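Local coordinates for Non-ribosomal peptide synthetase (Methanobrevibacter ruminantium, PDB 6VTJ), which probably carries a peptide intermediate on the phosphopantetheine arm of its carrier domain and releases it by reduction in an adjoining reductase domain, at residues 38-43 against 66-71; 116-121 against 381-386; 127-132 against 144-149; 404-409 against 483-488. One frame throughout, in Å; residues are numbered along the deposited sequence.

Contact 1: 38-43 against 66-71; sequences NFFEIG and DDIFRN
Phe-40 lays the far end of its ring over one face of Phe-69: CZ of Phe-40 sits 3.6 Å from CE1 of Phe-69, displaced toward the rim, and the planes lie 30° apart in an offset stack. The edge of the Phe-40 ring meanwhile meets backbone, with CE2 3.5 Å from the carbonyl O of Ile-68. The more deeply buried part lies beside it, where Ile-68, its CG1 anti to the backbone N (chi1 168°), brings CD1 to 3.7 Å from CB of Phe-39, while Leu-52, Leu-77 and Phe-24 from three helices also touch its side chain. The other side of the contact is looser: Glu-41 faces solvent, and Asn-38 turns back on its own loop, where OD1 accepts a 2.8 Å bond from N of Phe-40 in an Asx turn. With an alanine at Phe-69, the stack would be gone, which would probably open a gap beside the end of the Phe-40 ring and leave it less firmly held. The Phe-69 side chain is about 5 Å from the bound 4'-phosphopantetheine, in the helical-bundle fold of a peptidyl carrier protein, where a loop and a short helix pack together beside the prosthetic arm.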
loop_
_atom_site.group_PDB
_atom_site.type_symbol
_atom_site.label_atom_id
_atom_site.label_comp_id
_atom_site.label_asym_id
_atom_site.label_seq_id
_atom_site.Cartn_x
_atom_site.Cartn_y
_atom_site.Cartn_z
ATOM N N ASN A 38 0.765 16.599 -22.401
ATOM C CA ASN A 38 0.758 15.633 -21.310
ATOM C C ASN A 38 -0.425 15.912 -20.382
ATOM O O ASN A 38 -0.520 17.003 -19.807
ATOM C CB ASN A 38 2.086 15.731 -20.552
ATOM C CG ASN A 38 2.253 14.655 -19.498
ATOM O OD1 ASN A 38 1.350 14.397 -18.703
ATOM N ND2 ASN A 38 3.430 14.038 -19.471
ATOM N N PHE A 39 -1.315 14.921 -20.231
ATOM C CA PHE A 39 -2.478 15.059 -19.346
ATOM C C PHE A 39 -2.094 15.619 -17.981
ATOM O O PHE A 39 -2.753 16.526 -17.459
ATOM C CB PHE A 39 -3.177 13.708 -19.170
ATOM C CG PHE A 39 -4.424 13.767 -18.320
ATOM C CD1 PHE A 39 -5.606 14.276 -18.829
ATOM C CD2 PHE A 39 -4.419 13.286 -17.016
ATOM C CE1 PHE A 39 -6.758 14.319 -18.053
ATOM C CE2 PHE A 39 -5.572 13.324 -16.229
ATOM C CZ PHE A 39 -6.739 13.839 -16.747
ATOM N N PHE A 40 -1.032 15.077 -17.377
ATOM C CA PHE A 40 -0.676 15.480 -16.018
ATOM C C PHE A 40 0.149 16.759 -15.982
ATOM O O PHE A 40 0.250 17.382 -14.919
ATOM C CB PHE A 40 0.068 14.348 -15.304
ATOM C CG PHE A 40 -0.676 13.047 -15.312
ATOM C CD1 PHE A 40 -1.629 12.777 -14.344
ATOM C CD2 PHE A 40 -0.440 12.104 -16.302
ATOM C CE1 PHE A 40 -2.324 11.585 -14.353
ATOM C CE2 PHE A 40 -1.135 10.911 -16.327
ATOM C CZ PHE A 40 -2.082 10.650 -15.348
ATOM N N GLU A 41 0.725 17.171 -17.112
ATOM C CA GLU A 41 1.447 18.434 -17.149
ATOM C C GLU A 41 0.528 19.626 -17.366
ATOM O O GLU A 41 0.893 20.741 -16.985
ATOM C CB GLU A 41 2.516 18.408 -18.243
ATOM C CG GLU A 41 3.783 17.645 -17.887
ATOM C CD GLU A 41 4.746 17.544 -19.058
ATOM N N ILE A 42 -0.654 19.430 -17.952
ATOM C CA ILE A 42 -1.502 20.553 -18.349
ATOM C C ILE A 42 -2.638 20.793 -17.366
ATOM O O ILE A 42 -3.546 21.573 -17.663
ATOM C CB ILE A 42 -2.048 20.379 -19.780
ATOM C CG1 ILE A 42 -3.027 19.207 -19.861
ATOM C CG2 ILE A 42 -0.908 20.182 -20.770
ATOM C CD1 ILE A 42 -3.287 18.722 -21.277
ATOM N N GLY A 43 -2.606 20.149 -16.199
ATOM C CA GLY A 43 -3.613 20.349 -15.167
ATOM C C GLY A 43 -4.404 19.108 -14.818
ATOM O O GLY A 43 -5.349 19.198 -14.016
ATOM N N ASP A 66 -4.785 2.452 -15.849
ATOM C CA ASP A 66 -3.330 2.559 -15.994
ATOM C C ASP A 66 -2.924 3.031 -17.385
ATOM O O ASP A 66 -1.786 3.494 -17.567
ATOM C CB ASP A 66 -2.632 1.227 -15.657
ATOM C CG ASP A 66 -2.965 0.099 -16.635
ATOM O OD1 ASP A 66 -2.856 0.285 -17.869
ATOM O OD2 ASP A 66 -3.311 -1.006 -16.162
ATOM N N ASP A 67 -3.831 2.918 -18.363
ATOM C CA ASP A 67 -3.545 3.366 -19.721
ATOM C C ASP A 67 -3.182 4.845 -19.759
ATOM O O ASP A 67 -2.285 5.244 -20.507
ATOM C CB ASP A 67 -4.747 3.095 -20.626
ATOM C CG ASP A 67 -4.862 1.642 -21.016
ATOM O OD1 ASP A 67 -3.817 0.964 -21.025
ATOM O OD2 ASP A 67 -5.984 1.182 -21.331
ATOM N N ILE A 68 -3.858 5.679 -18.962
ATOM C CA ILE A 68 -3.580 7.109 -19.057
ATOM C C ILE A 68 -2.290 7.471 -18.328
ATOM O O ILE A 68 -1.625 8.454 -18.699
ATOM C CB ILE A 68 -4.802 7.924 -18.586
ATOM C CG1 ILE A 68 -4.469 9.407 -18.396
ATOM C CG2 ILE A 68 -5.417 7.337 -17.353
ATOM C CD1 ILE A 68 -4.118 10.137 -19.696
ATOM N N PHE A 69 -1.877 6.664 -17.340
ATOM C CA PHE A 69 -0.570 6.860 -16.717
ATOM C C PHE A 69 0.567 6.399 -17.627
ATOM O O PHE A 69 1.652 6.994 -17.605
ATOM C CB PHE A 69 -0.514 6.132 -15.373
ATOM C CG PHE A 69 -1.348 6.778 -14.318
ATOM C CD1 PHE A 69 -0.820 7.784 -13.522
ATOM C CD2 PHE A 69 -2.674 6.413 -14.148
ATOM C CE1 PHE A 69 -1.592 8.400 -12.554
ATOM C CE2 PHE A 69 -3.456 7.029 -13.192
ATOM C CZ PHE A 69 -2.910 8.023 -12.392
ATOM N N ARG A 70 0.348 5.351 -18.430
ATOM C CA ARG A 70 1.414 4.885 -19.316
ATOM C C ARG A 70 1.476 5.677 -20.620
ATOM O O ARG A 70 2.553 5.792 -21.217
ATOM C CB ARG A 70 1.248 3.391 -19.621
ATOM N N ASN A 71 0.351 6.222 -21.080
ATOM C CA ASN A 71 0.280 6.975 -22.336
ATOM C C ASN A 71 -0.377 8.315 -22.030
ATOM O O ASN A 71 -1.605 8.421 -22.025
ATOM C CB ASN A 71 -0.508 6.212 -23.404
ATOM C CG ASN A 71 -0.230 4.717 -23.386
ATOM O OD1 ASN A 71 -1.043 3.920 -22.907
ATOM N ND2 ASN A 71 0.928 4.332 -23.899
#

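Contact 2: 116-121 against 381-386; sequences ENFFDG and EKSRVF
Asn-117 and Lys-382 meet amide against methylene. The lysine chain runs extended beyond CG, and its CD hangs above the plane of the asparagine amide, 3.8 Å from ND2 of Asn-117 and equally far from CG. Nearer the backbones, CB of Asn-117 and CB of Lys-382 are 4.1 Å apart. It is therefore the hydrocarbon part of the lysine that does the touching. The amide has its hydrogen-bond partner on its own side of the contact: ND2 donates to the backbone O of Glu-112.

Ser-383 supplies the third large share of the buried surface. Its OG, placed anti to the carbonyl carbon (chi1 -56°), points at the helix and lies 3.5 Å from CA of Phe-118 and likewise 3.5 Å from CB of that residue, at the edge of the phenyl ring and close to its plane, while the ring goes on past the serine to Ile-461. The contact thus sets the last turn of helix 115-120 against the loop that leads into strand 385-388, which pairs in parallel with strand 313-322 in the central sheet of the Rossmann-like reductase domain.

Directional bonding is supplied next door, where Arg-384 forms a salt bridge with Glu-112 and O of Val-385 accepts from ND2 of Asn-113. Between the two segments themselves the contact is mainly van der Waals, carbon on carbon and carbon on polar atoms, and shape, together with those neighbouring bonds, probably sets their position.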
loop_
_atom_site.group_PDB
_atom_site.type_symbol
_atom_site.label_atom_id
_atom_site.label_comp_id
_atom_site.label_asym_id
_atom_site.label_seq_id
_atom_site.Cartn_x
_atom_site.Cartn_y
_atom_site.Cartn_z
ATOM N N GLU A 116 11.601 -23.734 12.128
ATOM C CA GLU A 116 12.639 -24.308 12.979
ATOM C C GLU A 116 13.553 -23.223 13.527
ATOM O O GLU A 116 13.845 -23.184 14.731
ATOM C CB GLU A 116 13.440 -25.349 12.200
ATOM C CG GLU A 116 14.553 -26.001 13.023
ATOM C CD GLU A 116 15.051 -27.301 12.411
ATOM O OE1 GLU A 116 16.237 -27.350 12.040
ATOM O OE2 GLU A 116 14.262 -28.270 12.309
ATOM N N ASN A 117 13.991 -22.306 12.661
ATOM C CA ASN A 117 14.952 -21.305 13.117
ATOM C C ASN A 117 14.298 -20.247 13.993
ATOM O O ASN A 117 14.952 -19.701 14.888
ATOM C CB ASN A 117 15.667 -20.698 11.911
ATOM C CG ASN A 117 16.713 -21.648 11.356
ATOM O OD1 ASN A 117 17.247 -22.474 12.105
ATOM N ND2 ASN A 117 16.990 -21.567 10.065
ATOM N N PHE A 118 13.005 -19.968 13.795
ATOM C CA PHE A 118 12.315 -19.116 14.754
ATOM C C PHE A 118 12.241 -19.790 16.117
ATOM O O PHE A 118 12.569 -19.192 17.151
ATOM C CB PHE A 118 10.903 -18.782 14.283
ATOM C CG PHE A 118 10.012 -18.362 15.422
ATOM C CD1 PHE A 118 10.191 -17.126 16.019
ATOM C CD2 PHE A 118 9.074 -19.223 15.950
ATOM C CE1 PHE A 118 9.406 -16.734 17.093
ATOM C CE2 PHE A 118 8.290 -18.841 17.030
ATOM C CZ PHE A 118 8.453 -17.598 17.595
ATOM N N PHE A 119 11.804 -21.046 16.136
ATOM C CA PHE A 119 11.566 -21.713 17.405
ATOM C C PHE A 119 12.871 -21.953 18.161
ATOM O O PHE A 119 12.914 -21.815 19.391
ATOM C CB PHE A 119 10.817 -23.019 17.159
ATOM C CG PHE A 119 10.460 -23.745 18.406
ATOM C CD1 PHE A 119 9.363 -23.360 19.151
ATOM C CD2 PHE A 119 11.222 -24.811 18.839
ATOM C CE1 PHE A 119 9.022 -24.032 20.312
ATOM C CE2 PHE A 119 10.892 -25.482 20.009
ATOM C CZ PHE A 119 9.783 -25.087 20.737
ATOM N N ASP A 120 13.954 -22.278 17.450
ATOM C CA ASP A 120 15.212 -22.548 18.132
ATOM C C ASP A 120 16.021 -21.299 18.443
ATOM O O ASP A 120 16.897 -21.359 19.309
ATOM C CB ASP A 120 16.092 -23.478 17.299
ATOM C CG ASP A 120 15.476 -24.830 17.094
ATOM O OD1 ASP A 120 14.568 -25.223 17.870
ATOM O OD2 ASP A 120 15.906 -25.501 16.133
ATOM N N GLY A 121 15.760 -20.173 17.756
ATOM C CA GLY A 121 16.583 -18.994 17.924
ATOM C C GLY A 121 16.311 -18.220 19.204
ATOM O O GLY A 121 15.336 -18.447 19.928
ATOM N N GLU A 381 17.413 -13.619 14.626
ATOM C CA GLU A 381 18.088 -13.030 13.458
ATOM C C GLU A 381 17.734 -13.723 12.133
ATOM O O GLU A 381 17.582 -13.060 11.098
ATOM C CB GLU A 381 19.609 -13.051 13.671
ATOM C CG GLU A 381 20.380 -11.926 12.969
ATOM C CD GLU A 381 20.492 -12.123 11.465
ATOM N N LYS A 382 17.636 -15.057 12.124
ATOM C CA LYS A 382 17.328 -15.746 10.866
ATOM C C LYS A 382 15.866 -15.615 10.442
ATOM O O LYS A 382 15.531 -15.979 9.304
ATOM C CB LYS A 382 17.692 -17.235 10.971
ATOM C CG LYS A 382 19.177 -17.497 11.198
ATOM C CD LYS A 382 19.478 -18.987 11.290
ATOM C CE LYS A 382 20.982 -19.235 11.150
ATOM N NZ LYS A 382 21.290 -20.678 10.924
ATOM N N SER A 383 14.981 -15.139 11.311
ATOM C CA SER A 383 13.576 -14.945 10.936
ATOM C C SER A 383 13.466 -13.576 10.291
ATOM O O SER A 383 13.302 -12.562 10.971
ATOM C CB SER A 383 12.668 -15.069 12.150
ATOM O OG SER A 383 12.861 -16.321 12.789
ATOM N N ARG A 384 13.540 -13.542 8.960
ATOM C CA ARG A 384 13.716 -12.280 8.252
ATOM C C ARG A 384 12.471 -11.736 7.562
ATOM O O ARG A 384 12.375 -10.520 7.382
ATOM C CB ARG A 384 14.838 -12.421 7.222
ATOM C CG ARG A 384 16.232 -12.329 7.858
ATOM C CD ARG A 384 17.373 -12.432 6.809
ATOM N NE ARG A 384 18.663 -12.498 7.488
ATOM C CZ ARG A 384 19.325 -13.626 7.779
ATOM N NH1 ARG A 384 18.841 -14.814 7.433
ATOM N NH2 ARG A 384 20.485 -13.563 8.422
ATOM N N VAL A 385 11.509 -12.570 7.177
ATOM C CA VAL A 385 10.416 -12.123 6.322
ATOM C C VAL A 385 9.107 -12.659 6.872
ATOM O O VAL A 385 9.001 -13.844 7.205
ATOM C CB VAL A 385 10.603 -12.571 4.861
ATOM C CG1 VAL A 385 9.365 -12.222 4.049
ATOM C CG2 VAL A 385 11.842 -11.919 4.237
ATOM N N PHE A 386 8.111 -11.798 6.977
ATOM C CA PHE A 386 6.841 -12.211 7.551
ATOM C C PHE A 386 5.684 -11.715 6.696
ATOM O O PHE A 386 5.806 -10.720 5.971
ATOM C CB PHE A 386 6.699 -11.699 8.968
ATOM C CG PHE A 386 7.827 -12.099 9.860
ATOM C CD1 PHE A 386 7.805 -13.317 10.523
ATOM C CD2 PHE A 386 8.910 -11.261 10.034
ATOM C CE1 PHE A 386 8.849 -13.681 11.343
ATOM C CE2 PHE A 386 9.970 -11.631 10.851
ATOM C CZ PHE A 386 9.933 -12.836 11.504
#

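Contact 3: 127-132 against 144-149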
loop_
_atom_site.group_PDB
_atom_site.type_symbol
_atom_site.label_atom_id
_atom_site.label_comp_id
_atom_site.label_asym_id
_atom_site.label_seq_id
_atom_site.Cartn_x
_atom_site.Cartn_y
_atom_site.Cartn_z
ATOM N N GLY A 127 14.357 -2.463 22.140
ATOM C CA GLY A 127 15.169 -1.318 22.516
ATOM C C GLY A 127 14.497 -0.003 22.146
ATOM O O GLY A 127 13.269 0.109 22.089
ATOM N N ASN A 128 15.320 1.011 21.888
ATOM C CA ASN A 128 14.814 2.290 21.423
ATOM C C ASN A 128 14.635 2.267 19.913
ATOM O O ASN A 128 15.487 1.760 19.179
ATOM C CB ASN A 128 15.765 3.417 21.810
ATOM C CG ASN A 128 16.028 3.470 23.296
ATOM O OD1 ASN A 128 15.147 3.185 24.118
ATOM N ND2 ASN A 128 17.252 3.817 23.652
ATOM N N VAL A 129 13.546 2.862 19.440
ATOM C CA VAL A 129 13.139 2.734 18.044
ATOM C C VAL A 129 13.274 4.073 17.339
ATOM O O VAL A 129 12.914 5.112 17.895
ATOM C CB VAL A 129 11.696 2.205 17.953
ATOM C CG1 VAL A 129 11.089 2.480 16.551
ATOM C CG2 VAL A 129 11.679 0.722 18.312
ATOM N N LEU A 130 13.809 4.045 16.126
ATOM C CA LEU A 130 13.657 5.132 15.169
ATOM C C LEU A 130 12.498 4.757 14.247
ATOM O O LEU A 130 12.610 3.820 13.454
ATOM C CB LEU A 130 14.943 5.353 14.376
ATOM C CG LEU A 130 14.744 6.304 13.197
ATOM C CD1 LEU A 130 14.388 7.663 13.747
ATOM C CD2 LEU A 130 15.967 6.375 12.305
ATOM N N LEU A 131 11.386 5.470 14.361
ATOM C CA LEU A 131 10.210 5.255 13.532
ATOM C C LEU A 131 10.120 6.325 12.447
ATOM O O LEU A 131 10.091 7.535 12.746
ATOM C CB LEU A 131 8.945 5.274 14.395
ATOM C CG LEU A 131 7.602 5.246 13.670
ATOM C CD1 LEU A 131 7.434 3.967 12.842
ATOM C CD2 LEU A 131 6.453 5.386 14.680
ATOM N N THR A 132 10.050 5.877 11.198
ATOM C CA THR A 132 9.716 6.758 10.091
ATOM C C THR A 132 8.245 6.588 9.753
ATOM O O THR A 132 7.671 5.516 9.948
ATOM C CB THR A 132 10.552 6.477 8.827
ATOM O OG1 THR A 132 10.101 5.269 8.191
ATOM C CG2 THR A 132 12.035 6.399 9.128
ATOM N N TYR A 144 1.577 4.459 18.867
ATOM C CA TYR A 144 0.619 4.134 19.918
ATOM C C TYR A 144 0.977 2.832 20.629
ATOM O O TYR A 144 1.136 2.804 21.854
ATOM C CB TYR A 144 -0.775 4.043 19.318
ATOM C CG TYR A 144 -1.860 3.803 20.334
ATOM C CD1 TYR A 144 -2.290 4.828 21.165
ATOM C CD2 TYR A 144 -2.459 2.556 20.458
ATOM C CE1 TYR A 144 -3.276 4.626 22.093
ATOM C CE2 TYR A 144 -3.453 2.342 21.381
ATOM C CZ TYR A 144 -3.864 3.385 22.198
ATOM O OH TYR A 144 -4.853 3.190 23.136
ATOM N N GLU A 145 1.131 1.742 19.870
ATOM C CA GLU A 145 1.411 0.459 20.506
ATOM C C GLU A 145 2.768 0.451 21.189
ATOM O O GLU A 145 2.948 -0.239 22.202
ATOM C CB GLU A 145 1.341 -0.688 19.496
ATOM C CG GLU A 145 -0.037 -0.931 18.906
ATOM C CD GLU A 145 -1.086 -1.353 19.940
ATOM O OE1 GLU A 145 -0.729 -2.019 20.949
ATOM O OE2 GLU A 145 -2.278 -1.015 19.725
ATOM N N PHE A 146 3.743 1.185 20.656
ATOM C CA PHE A 146 5.043 1.224 21.314
ATOM C C PHE A 146 4.917 1.885 22.678
ATOM O O PHE A 146 5.445 1.385 23.673
ATOM C CB PHE A 146 6.070 1.960 20.448
ATOM C CG PHE A 146 7.458 1.966 21.037
ATOM C CD1 PHE A 146 7.829 2.928 21.974
ATOM C CD2 PHE A 146 8.383 0.991 20.682
ATOM C CE1 PHE A 146 9.115 2.922 22.532
ATOM C CE2 PHE A 146 9.667 0.984 21.238
ATOM C CZ PHE A 146 10.028 1.951 22.161
ATOM N N ILE A 147 4.231 3.029 22.729
ATOM C CA ILE A 147 3.966 3.698 23.998
ATOM C C ILE A 147 3.307 2.737 24.965
ATOM O O ILE A 147 3.669 2.677 26.147
ATOM C CB ILE A 147 3.080 4.938 23.771
ATOM C CG1 ILE A 147 3.847 6.032 23.036
ATOM C CG2 ILE A 147 2.530 5.471 25.072
ATOM C CD1 ILE A 147 2.910 6.946 22.246
ATOM N N LYS A 148 2.325 1.970 24.478
ATOM C CA LYS A 148 1.488 1.192 25.382
ATOM C C LYS A 148 2.135 -0.103 25.844
ATOM O O LYS A 148 1.764 -0.604 26.911
ATOM C CB LYS A 148 0.145 0.862 24.733
ATOM C CG LYS A 148 -0.814 2.021 24.669
ATOM C CD LYS A 148 -2.218 1.537 24.364
ATOM N N SER A 149 3.086 -0.659 25.083
ATOM C CA SER A 149 3.548 -2.019 25.338
ATOM C C SER A 149 5.055 -2.183 25.398
ATOM O O SER A 149 5.515 -3.296 25.665
ATOM C CB SER A 149 3.015 -2.979 24.263
ATOM O OG SER A 149 1.701 -2.630 23.893
#
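Phe-146 packs its ring on Val-129, with CE2 of Phe-146 3.6 Å from CG2 of Val-129. The two side chains run alongside one another with their ends pointing opposite ways, and the methyl touches the CE2-CD2 part of the ring. Behind the methyl, CB of Val-129 is still 4.0 Å from CE2 of Phe-146. Phe-146 reaches this place because its CG is anti to the backbone N (chi1 -177°), which sends the ring out from the helix toward the sheet. Further round, the ring meets Gly-127, whose carbonyl O lies in the plane of the ring at its edge, 3.7 Å from CZ of Phe-146. An aromatic edge carries a slight positive charge, so this approach to a carbonyl oxygen is probably mildly favourable.

Strand 129-132, helix 137-149 and strand 154-158 form a right-handed beta-alpha-beta crossover of the kind that builds Rossmann folds, and the Phe-146 ring lies between helix and sheet, touching Ile-154 of the second strand as well as Leu-126. On the sheet side Val-129 also rests on Ile-215 of the neighbouring strand 213-216. Just before the strand, Asn-128 links the loops around it: OD1 accepts from N of Lys-153, and ND2 donates to O of Pro-210.

Near the far end of the helix, OG of Ser-149 donates to O of Glu-145 at 3.2 Å, in the plane of that carbonyl and along one of its lone pairs, with a C=O...donor angle of 143°.

Contact 4: 404-409 against 483-488; sequences NTYGYG and YLNKFD
Tyr-406 and Asn-485 hold their backbones well apart, 9.8 Å between CA atoms, and the span is bridged by side chains. Asn-485 opens a type I turn that belongs to a Schellman motif: N of Asp-488 bonds to O of Asn-485 at 2.9 Å, N of Tyr-489 returns to O of Leu-484, and Asp-488 takes the positive phi of the C-prime position. Facing it is the loop between helix 396-403 and strand 411-412, in which Gly-407, at phi 83°, separates two tyrosines.

The asparagine amide meets the ring of Tyr-406 and the hydroxyl of Tyr-408. Its ND2 stands 3.5 Å above one face of Tyr-406, offset toward the rim, and the amide plane is turned 87° from the ring. In this pose the amino group approaches the pi cloud nearly upright, which would probably be electrostatically favourable. The Tyr-406 ring is pinned at its other end, because its OH hydrogen-bonds to OD1 of Asp-482, one turn earlier on the same helix as Asn-485. A serine in place of Tyr-406 would probably leave Asp-482 without this partner and the amino group of Asn-485 without the ring face beneath it.

Tyr-408 points back at Asn-485 from across the gap, with its ring resting against CB of Tyr-406, 3.7 Å above the plane, and also making a cation-pi contact with Lys-347. With both tyrosines partly exposed, this is a surface join between loop and helix end. OH of Tyr-408 lies 3.3 Å from OD1 of Asn-485.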
loop_
_atom_site.group_PDB
_atom_site.type_symbol
_atom_site.label_atom_id
_atom_site.label_comp_id
_atom_site.label_asym_id
_atom_site.label_seq_id
_atom_site.Cartn_x
_atom_site.Cartn_y
_atom_site.Cartn_z
ATOM N N ASN A 404 -25.723 -4.098 4.207
ATOM C CA ASN A 404 -27.175 -4.103 4.039
ATOM C C ASN A 404 -27.942 -3.903 5.346
ATOM O O ASN A 404 -29.156 -3.674 5.295
ATOM C CB ASN A 404 -27.626 -5.400 3.371
ATOM C CG ASN A 404 -27.492 -5.346 1.876
ATOM O OD1 ASN A 404 -27.326 -4.271 1.305
ATOM N ND2 ASN A 404 -27.564 -6.501 1.225
ATOM N N THR A 405 -27.294 -3.988 6.512
ATOM C CA THR A 405 -28.024 -3.639 7.729
ATOM C C THR A 405 -28.306 -2.143 7.820
ATOM O O THR A 405 -29.088 -1.723 8.679
ATOM C CB THR A 405 -27.273 -4.110 8.980
ATOM O OG1 THR A 405 -26.114 -3.294 9.186
ATOM C CG2 THR A 405 -26.855 -5.560 8.843
ATOM N N TYR A 406 -27.711 -1.334 6.948
ATOM C CA TYR A 406 -28.050 0.078 6.838
ATOM C C TYR A 406 -29.183 0.338 5.854
ATOM O O TYR A 406 -29.524 1.500 5.625
ATOM C CB TYR A 406 -26.812 0.889 6.431
ATOM C CG TYR A 406 -25.661 0.677 7.381
ATOM C CD1 TYR A 406 -25.621 1.331 8.609
ATOM C CD2 TYR A 406 -24.638 -0.205 7.071
ATOM C CE1 TYR A 406 -24.586 1.115 9.499
ATOM C CE2 TYR A 406 -23.597 -0.428 7.957
ATOM C CZ TYR A 406 -23.576 0.236 9.161
ATOM O OH TYR A 406 -22.537 0.019 10.023
ATOM N N GLY A 407 -29.753 -0.709 5.261
ATOM C CA GLY A 407 -30.812 -0.553 4.288
ATOM C C GLY A 407 -30.371 -0.266 2.874
ATOM O O GLY A 407 -31.177 0.229 2.085
ATOM N N TYR A 408 -29.118 -0.569 2.509
ATOM C CA TYR A 408 -28.650 -0.242 1.162
ATOM C C TYR A 408 -29.161 -1.197 0.087
ATOM O O TYR A 408 -29.058 -0.871 -1.101
ATOM C CB TYR A 408 -27.119 -0.207 1.116
ATOM C CG TYR A 408 -26.510 0.879 1.964
ATOM C CD1 TYR A 408 -27.162 2.097 2.158
ATOM C CD2 TYR A 408 -25.287 0.688 2.578
ATOM C CE1 TYR A 408 -26.596 3.097 2.948
ATOM C CE2 TYR A 408 -24.716 1.672 3.364
ATOM C CZ TYR A 408 -25.371 2.871 3.546
ATOM O OH TYR A 408 -24.779 3.834 4.332
ATOM N N GLY A 409 -29.675 -2.370 0.460
ATOM C CA GLY A 409 -30.287 -3.267 -0.509
ATOM C C GLY A 409 -29.374 -3.774 -1.607
ATOM O O GLY A 409 -29.846 -4.037 -2.722
ATOM N N TYR A 483 -18.147 4.309 11.466
ATOM C CA TYR A 483 -17.202 5.411 11.432
ATOM C C TYR A 483 -17.305 6.133 10.097
ATOM O O TYR A 483 -17.469 7.361 10.044
ATOM C CB TYR A 483 -15.789 4.894 11.693
ATOM C CG TYR A 483 -14.761 5.974 11.635
ATOM C CD1 TYR A 483 -14.578 6.835 12.707
ATOM C CD2 TYR A 483 -13.972 6.153 10.503
ATOM C CE1 TYR A 483 -13.633 7.842 12.658
ATOM C CE2 TYR A 483 -13.029 7.168 10.441
ATOM C CZ TYR A 483 -12.870 8.006 11.528
ATOM O OH TYR A 483 -11.930 9.007 11.482
ATOM N N LEU A 484 -17.292 5.372 9.003
ATOM C CA LEU A 484 -17.316 6.033 7.707
ATOM C C LEU A 484 -18.653 6.721 7.490
ATOM O O LEU A 484 -18.724 7.759 6.828
ATOM C CB LEU A 484 -17.030 5.036 6.592
ATOM C CG LEU A 484 -15.654 4.376 6.602
ATOM C CD1 LEU A 484 -15.694 3.175 5.675
ATOM C CD2 LEU A 484 -14.554 5.340 6.204
ATOM N N ASN A 485 -19.713 6.201 8.098
ATOM C CA ASN A 485 -20.999 6.841 7.899
ATOM C C ASN A 485 -21.052 8.189 8.597
ATOM O O ASN A 485 -21.799 9.069 8.168
ATOM C CB ASN A 485 -22.110 5.925 8.382
ATOM C CG ASN A 485 -22.560 4.973 7.308
ATOM O OD1 ASN A 485 -22.337 5.215 6.115
ATOM N ND2 ASN A 485 -23.200 3.886 7.715
ATOM N N LYS A 486 -20.248 8.376 9.649
ATOM C CA LYS A 486 -20.133 9.707 10.243
ATOM C C LYS A 486 -19.671 10.762 9.232
ATOM O O LYS A 486 -19.912 11.960 9.435
ATOM C CB LYS A 486 -19.164 9.695 11.429
ATOM C CG LYS A 486 -19.706 9.022 12.691
ATOM C CD LYS A 486 -18.930 9.470 13.928
ATOM N N PHE A 487 -19.004 10.359 8.155
ATOM C CA PHE A 487 -18.581 11.298 7.128
ATOM C C PHE A 487 -19.480 11.257 5.898
ATOM O O PHE A 487 -19.146 11.865 4.876
ATOM C CB PHE A 487 -17.122 11.030 6.756
ATOM C CG PHE A 487 -16.187 11.209 7.912
ATOM C CD1 PHE A 487 -15.964 10.178 8.806
ATOM C CD2 PHE A 487 -15.570 12.429 8.134
ATOM C CE1 PHE A 487 -15.125 10.350 9.883
ATOM C CE2 PHE A 487 -14.720 12.600 9.210
ATOM C CZ PHE A 487 -14.501 11.556 10.085
ATOM N N ASP A 488 -20.633 10.587 5.993
ATOM C CA ASP A 488 -21.492 10.332 4.839
ATOM C C ASP A 488 -20.675 9.757 3.688
ATOM O O ASP A 488 -20.822 10.155 2.532
ATOM C CB ASP A 488 -22.239 11.597 4.415
ATOM C CG ASP A 488 -23.204 12.084 5.485
ATOM O OD1 ASP A 488 -23.719 11.251 6.266
ATOM O OD2 ASP A 488 -23.448 13.305 5.545
#

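How the contacts relate
From the N terminus, contact 1 comes first and closes a short loop within the carrier domain, tying the segment before helix 46-58 to helix 65-70. Contact 2 opens only after it has closed, and makes the longest closure: some 260 residues separate helix 115-120 from the approach to strand 385-388. Contact 3 falls within that span as a local crossover; it and contact 2 reach the same sheet, with centres about 22 Å apart. Contact 4 follows in series, closing a loop of 73 intervening residues between 404-409 and the end of helix 474-485. No two contacts cross or touch, and contacts 1 and 2 lie on opposite sides of the chain's centre.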